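Local coordinates for protein succinyl-CoA ligase (ADP-forming) subunit alpha (PDB 6HXI) that binds coenzyme A and combines a CoA-ligase family region with a largely helical region related to the C-terminal domain of citrate synthase, at residues K462-E466 with T467-P471; I506-R510 with A511-S515. One frame throughout, in Å; residues are numbered along the deposited sequence.

Contact 1 (K462-E466 with T467-P471)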
loop_
_atom_site.group_PDB
_atom_site.type_symbol
_atom_site.label_atom_id
_atom_site.label_comp_id
_atom_site.label_asym_id
_atom_site.label_seq_id
_atom_site.Cartn_x
_atom_site.Cartn_y
_atom_site.Cartn_z
ATOM N N LYS B 462 -1.868 31.359 -2.854
ATOM C CA LYS B 462 -0.664 31.880 -3.524
ATOM C C LYS B 462 -1.055 32.570 -4.858
ATOM O O LYS B 462 -0.652 33.698 -5.104
ATOM C CB LYS B 462 0.372 30.760 -3.759
ATOM C CG LYS B 462 1.763 31.266 -4.022
ATOM C CD LYS B 462 2.626 30.304 -4.810
ATOM C CE LYS B 462 3.930 31.008 -5.085
ATOM N NZ LYS B 462 4.434 30.800 -6.466
ATOM N N ARG B 463 -1.866 31.898 -5.679
ATOM C CA ARG B 463 -2.339 32.398 -6.972
ATOM C C ARG B 463 -3.114 33.721 -6.817
ATOM O O ARG B 463 -2.769 34.700 -7.466
ATOM C CB ARG B 463 -3.173 31.314 -7.685
ATOM C CG ARG B 463 -3.819 31.777 -8.991
ATOM C CD ARG B 463 -4.964 30.883 -9.434
ATOM N NE ARG B 463 -6.015 30.751 -8.417
ATOM C CZ ARG B 463 -7.022 31.603 -8.238
ATOM N NH1 ARG B 463 -7.132 32.684 -9.001
ATOM N NH2 ARG B 463 -7.919 31.385 -7.286
ATOM N N ALA B 464 -4.085 33.781 -5.919
ATOM C CA ALA B 464 -4.865 34.989 -5.693
ATOM C C ALA B 464 -3.977 36.169 -5.348
ATOM O O ALA B 464 -4.055 37.201 -6.006
ATOM C CB ALA B 464 -5.893 34.755 -4.593
ATOM N N GLN B 465 -3.098 36.000 -4.345
ATOM C CA GLN B 465 -2.191 37.014 -3.849
ATOM C C GLN B 465 -1.156 37.415 -4.892
ATOM O O GLN B 465 -0.825 38.591 -4.956
ATOM C CB GLN B 465 -1.542 36.506 -2.561
ATOM C CG GLN B 465 -0.877 37.577 -1.696
ATOM C CD GLN B 465 0.626 37.565 -1.713
ATOM O OE1 GLN B 465 1.280 36.623 -2.169
ATOM N NE2 GLN B 465 1.206 38.605 -1.163
ATOM N N GLU B 466 -0.682 36.468 -5.727
ATOM C CA GLU B 466 0.314 36.712 -6.793
ATOM C C GLU B 466 -0.306 37.537 -7.926
ATOM O O GLU B 466 0.199 38.615 -8.259
ATOM C CB GLU B 466 0.827 35.390 -7.413
ATOM C CG GLU B 466 2.068 34.777 -6.797
ATOM C CD GLU B 466 2.442 33.446 -7.425
ATOM O OE1 GLU B 466 3.650 33.218 -7.650
ATOM O OE2 GLU B 466 1.527 32.642 -7.721
ATOM N N THR B 467 -1.415 37.013 -8.518
ATOM C CA THR B 467 -2.141 37.639 -9.630
ATOM C C THR B 467 -2.738 39.010 -9.240
ATOM O O THR B 467 -3.362 39.670 -10.070
ATOM C CB THR B 467 -3.170 36.676 -10.239
ATOM O OG1 THR B 467 -4.233 36.445 -9.312
ATOM C CG2 THR B 467 -2.547 35.354 -10.689
ATOM N N GLY B 468 -2.512 39.427 -8.003
ATOM C CA GLY B 468 -2.954 40.718 -7.502
ATOM C C GLY B 468 -4.388 40.842 -7.032
ATOM O O GLY B 468 -4.775 41.926 -6.577
ATOM N N LEU B 469 -5.206 39.754 -7.122
ATOM C CA LEU B 469 -6.618 39.751 -6.674
ATOM C C LEU B 469 -6.769 40.330 -5.270
ATOM O O LEU B 469 -6.034 39.937 -4.367
ATOM C CB LEU B 469 -7.210 38.333 -6.675
ATOM C CG LEU B 469 -7.417 37.619 -8.000
ATOM C CD1 LEU B 469 -7.992 36.251 -7.770
ATOM C CD2 LEU B 469 -8.342 38.404 -8.923
ATOM N N ALA B 470 -7.689 41.293 -5.085
ATOM C CA ALA B 470 -7.942 41.813 -3.745
ATOM C C ALA B 470 -8.677 40.675 -2.966
ATOM O O ALA B 470 -9.396 39.905 -3.606
ATOM C CB ALA B 470 -8.808 43.062 -3.817
ATOM N N PRO B 471 -8.462 40.495 -1.630
ATOM C CA PRO B 471 -9.163 39.416 -0.902
ATOM C C PRO B 471 -10.651 39.259 -1.246
ATOM O O PRO B 471 -11.113 38.134 -1.424
ATOM C CB PRO B 471 -8.959 39.795 0.562
ATOM C CG PRO B 471 -7.685 40.536 0.566
ATOM C CD PRO B 471 -7.637 41.303 -0.708
#

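Contact 2 (I506-R510 with A511-S515)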
loop_
_atom_site.group_PDB
_atom_site.type_symbol
_atom_site.label_atom_id
_atom_site.label_comp_id
_atom_site.label_asym_id
_atom_site.label_seq_id
_atom_site.Cartn_x
_atom_site.Cartn_y
_atom_site.Cartn_z
ATOM N N ILE B 506 -0.237 29.912 13.858
ATOM C CA ILE B 506 -0.230 31.339 13.570
ATOM C C ILE B 506 0.580 32.139 14.597
ATOM O O ILE B 506 1.292 33.083 14.196
ATOM C CB ILE B 506 -1.677 31.868 13.458
ATOM C CG1 ILE B 506 -2.336 31.407 12.143
ATOM C CG2 ILE B 506 -1.716 33.394 13.652
ATOM C CD1 ILE B 506 -3.767 32.080 11.868
ATOM N N SER B 507 0.447 31.827 15.905
ATOM C CA SER B 507 1.191 32.608 16.912
ATOM C C SER B 507 2.722 32.432 16.715
ATOM O O SER B 507 3.463 33.411 16.649
ATOM C CB SER B 507 0.710 32.331 18.340
ATOM O OG SER B 507 0.696 30.950 18.666
ATOM N N TYR B 508 3.146 31.206 16.456
ATOM C CA TYR B 508 4.545 30.927 16.141
ATOM C C TYR B 508 5.070 31.713 14.894
ATOM O O TYR B 508 6.159 32.265 14.953
ATOM C CB TYR B 508 4.771 29.402 16.008
ATOM C CG TYR B 508 6.218 29.040 15.739
ATOM C CD1 TYR B 508 7.116 28.862 16.788
ATOM C CD2 TYR B 508 6.727 29.037 14.442
ATOM C CE1 TYR B 508 8.474 28.654 16.554
ATOM C CE2 TYR B 508 8.085 28.817 14.194
ATOM C CZ TYR B 508 8.945 28.590 15.251
ATOM O OH TYR B 508 10.274 28.385 15.025
ATOM N N ALA B 509 4.351 31.708 13.777
ATOM C CA ALA B 509 4.779 32.392 12.553
ATOM C C ALA B 509 4.818 33.888 12.730
ATOM O O ALA B 509 5.787 34.537 12.319
ATOM C CB ALA B 509 3.876 32.008 11.396
ATOM N N ARG B 510 3.793 34.452 13.362
ATOM C CA ARG B 510 3.767 35.890 13.627
ATOM C C ARG B 510 4.986 36.296 14.470
ATOM O O ARG B 510 5.699 37.223 14.085
ATOM C CB ARG B 510 2.441 36.316 14.284
ATOM C CG ARG B 510 1.268 36.318 13.303
ATOM C CD ARG B 510 -0.009 36.786 13.971
ATOM N NE ARG B 510 -0.651 37.870 13.228
ATOM C CZ ARG B 510 -1.907 38.264 13.412
ATOM N NH1 ARG B 510 -2.408 39.261 12.696
ATOM N NH2 ARG B 510 -2.675 37.660 14.310
ATOM N N ALA B 511 5.286 35.528 15.540
ATOM C CA ALA B 511 6.438 35.799 16.428
ATOM C C ALA B 511 7.795 35.533 15.808
ATOM O O ALA B 511 8.710 36.296 16.093
ATOM C CB ALA B 511 6.297 34.991 17.711
ATOM N N ASN B 512 7.947 34.461 14.972
ATOM C CA ASN B 512 9.270 34.033 14.489
ATOM C C ASN B 512 9.567 34.111 12.982
ATOM O O ASN B 512 10.742 34.082 12.618
ATOM C CB ASN B 512 9.532 32.590 14.967
ATOM C CG ASN B 512 9.533 32.470 16.476
ATOM O OD1 ASN B 512 10.497 32.828 17.153
ATOM N ND2 ASN B 512 8.423 32.060 17.038
ATOM N N PHE B 513 8.560 34.200 12.113
ATOM C CA PHE B 513 8.879 34.265 10.684
ATOM C C PHE B 513 9.328 35.633 10.258
ATOM O O PHE B 513 8.608 36.603 10.512
ATOM C CB PHE B 513 7.694 33.846 9.795
ATOM C CG PHE B 513 7.367 32.383 9.657
ATOM C CD1 PHE B 513 7.784 31.464 10.621
ATOM C CD2 PHE B 513 6.541 31.931 8.615
ATOM C CE1 PHE B 513 7.400 30.130 10.534
ATOM C CE2 PHE B 513 6.177 30.611 8.529
ATOM C CZ PHE B 513 6.587 29.721 9.501
ATOM N N PRO B 514 10.438 35.735 9.509
ATOM C CA PRO B 514 10.859 37.051 9.008
ATOM C C PRO B 514 9.760 37.776 8.228
ATOM O O PRO B 514 9.581 38.980 8.422
ATOM C CB PRO B 514 12.082 36.718 8.152
ATOM C CG PRO B 514 12.651 35.485 8.810
ATOM C CD PRO B 514 11.424 34.694 9.147
ATOM N N SER B 515 8.989 37.033 7.400
ATOM C CA SER B 515 7.857 37.539 6.611
ATOM C C SER B 515 6.657 36.587 6.671
ATOM O O SER B 515 6.836 35.373 6.640
ATOM C CB SER B 515 8.255 37.743 5.155
ATOM O OG SER B 515 8.417 36.502 4.492
HETATM O O HOH W 1 7.276 38.285 12.152
#

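Contact 1 (K462-E466 with T467-P471)
Arg-463 O, near the end of helix 453-466, accepts two bonds from Thr-467. Thr-467 N donates an almost linear i to i+4 backbone bond of 2.9 Å to Arg-463 O. The hydroxyl adds a second: with OG1 set between the backbone N and carbonyl carbon (chi1 69°), Thr-467 OG1 turns back and donates to Arg-463 O, also at 2.9 Å, from above the carbonyl plane. A short, branched hydroxyl residue suits this place, since it can serve a helix-end carbonyl while the methyl CG2 lies against the start of the Arg-463 chain, 4.2 Å from Arg-463 CG.

The apolar contact comes from Leu-469, whose CD1 sits 4.1 Å from Ala-464 CB. The small alanine lets the leucine methyl settle close to the helix. Arg-463 NH1 passes 3.9 Å from Leu-469 CD1, approaching obliquely, as a van der Waals neighbour. Phe-474 of the following helix also packs on Arg-463 and Ala-464.

Lys-462 and Glu-466, four residues apart on the helix, are paired: Lys-462 NZ bridges to Glu-466 OE1 at 2.8 Å, approaching from above the carboxylate plane; Asp-564 is a second ionic partner of this lysine. The guanidinium of Arg-463 has its strongest polar partner in Glu-460, a turn earlier, so it lies beside Leu-469 while paired to its own helix.

Gly-468 makes the turn: its positive phi, 82°, is easy for a residue lacking CB. With the apolar contact from Leu-469 back to Ala-464, this resembles a glycine-terminated helix C-cap of Schellman type, after which Ala-470 N-caps helix 471-480.

Contact 2 (I506-R510 with A511-S515)
Tyr-508 has CG anti to its nitrogen (chi1 -178°), which places its ring where Asn-512 can reach one face, while Asn-512, with CG beside its own nitrogen (chi1 -61°), folds its amide back over that ring. Asn-512 ND2 lies over one face, offset toward the rim and 3.4 Å from Tyr-508 CE1, and the ring and amide planes are 30° apart. Asn-512 CB makes a CH-pi contact with the same ring.

The amide is held there because ND2 also donates to Tyr-508 O at 3.1 Å, in the carbonyl plane and on a lone pair. Asn-512 N bonds to the same oxygen at 2.8 Å, so this carbonyl near the helix end has two donors, one of them a side chain. Asparagine, short and carrying an N-H donor, fits such a terminus well.

This is the C-terminal end of helix 500-512 in the helical citrate synthase-related region. Phe-513 is the first residue to leave helical geometry, although Phe-513 N still donates to Ala-509 O at 2.8 Å. Its ring drops back on the buried side, where Ala-509 CB stands 3.7 Å from the Phe-513 ring centroid, a CH-pi contact almost exactly over the centre; the small methyl of alanine fits against the face of the ring. Phe-513 CE1 and Tyr-508 CE2 meet edge to edge at 3.9 Å, and Phe-404 meets the Phe-513 ring edge-to-face.

Pro-514, having no N-H, cannot continue the bonding pattern to Arg-510 O. A water donates to Arg-510 O and to Phe-513 O, 2.7 Å from each, spanning the last turn.

Overall arrangement
Contacts 1 and 2 each lie at the C-terminal end of a helix, 453-466 and 500-512, within the region related to the C-terminal domain of citrate synthase. They follow in series along the chain: contact 1 runs into helix 471-480, and contact 2 precedes helix 517-530. Their centres are 21 Å apart and their nearest atoms about 9 Å apart, so they do not touch. Helix 517-530 is common ground, with Ala-464 and Gln-465 of contact 1 and Ile-506 and Arg-510 of contact 2 packing on it. Two differently built helix ends thus both pack on helix 517-530, tying successive helices of this helical region to a shared neighbour.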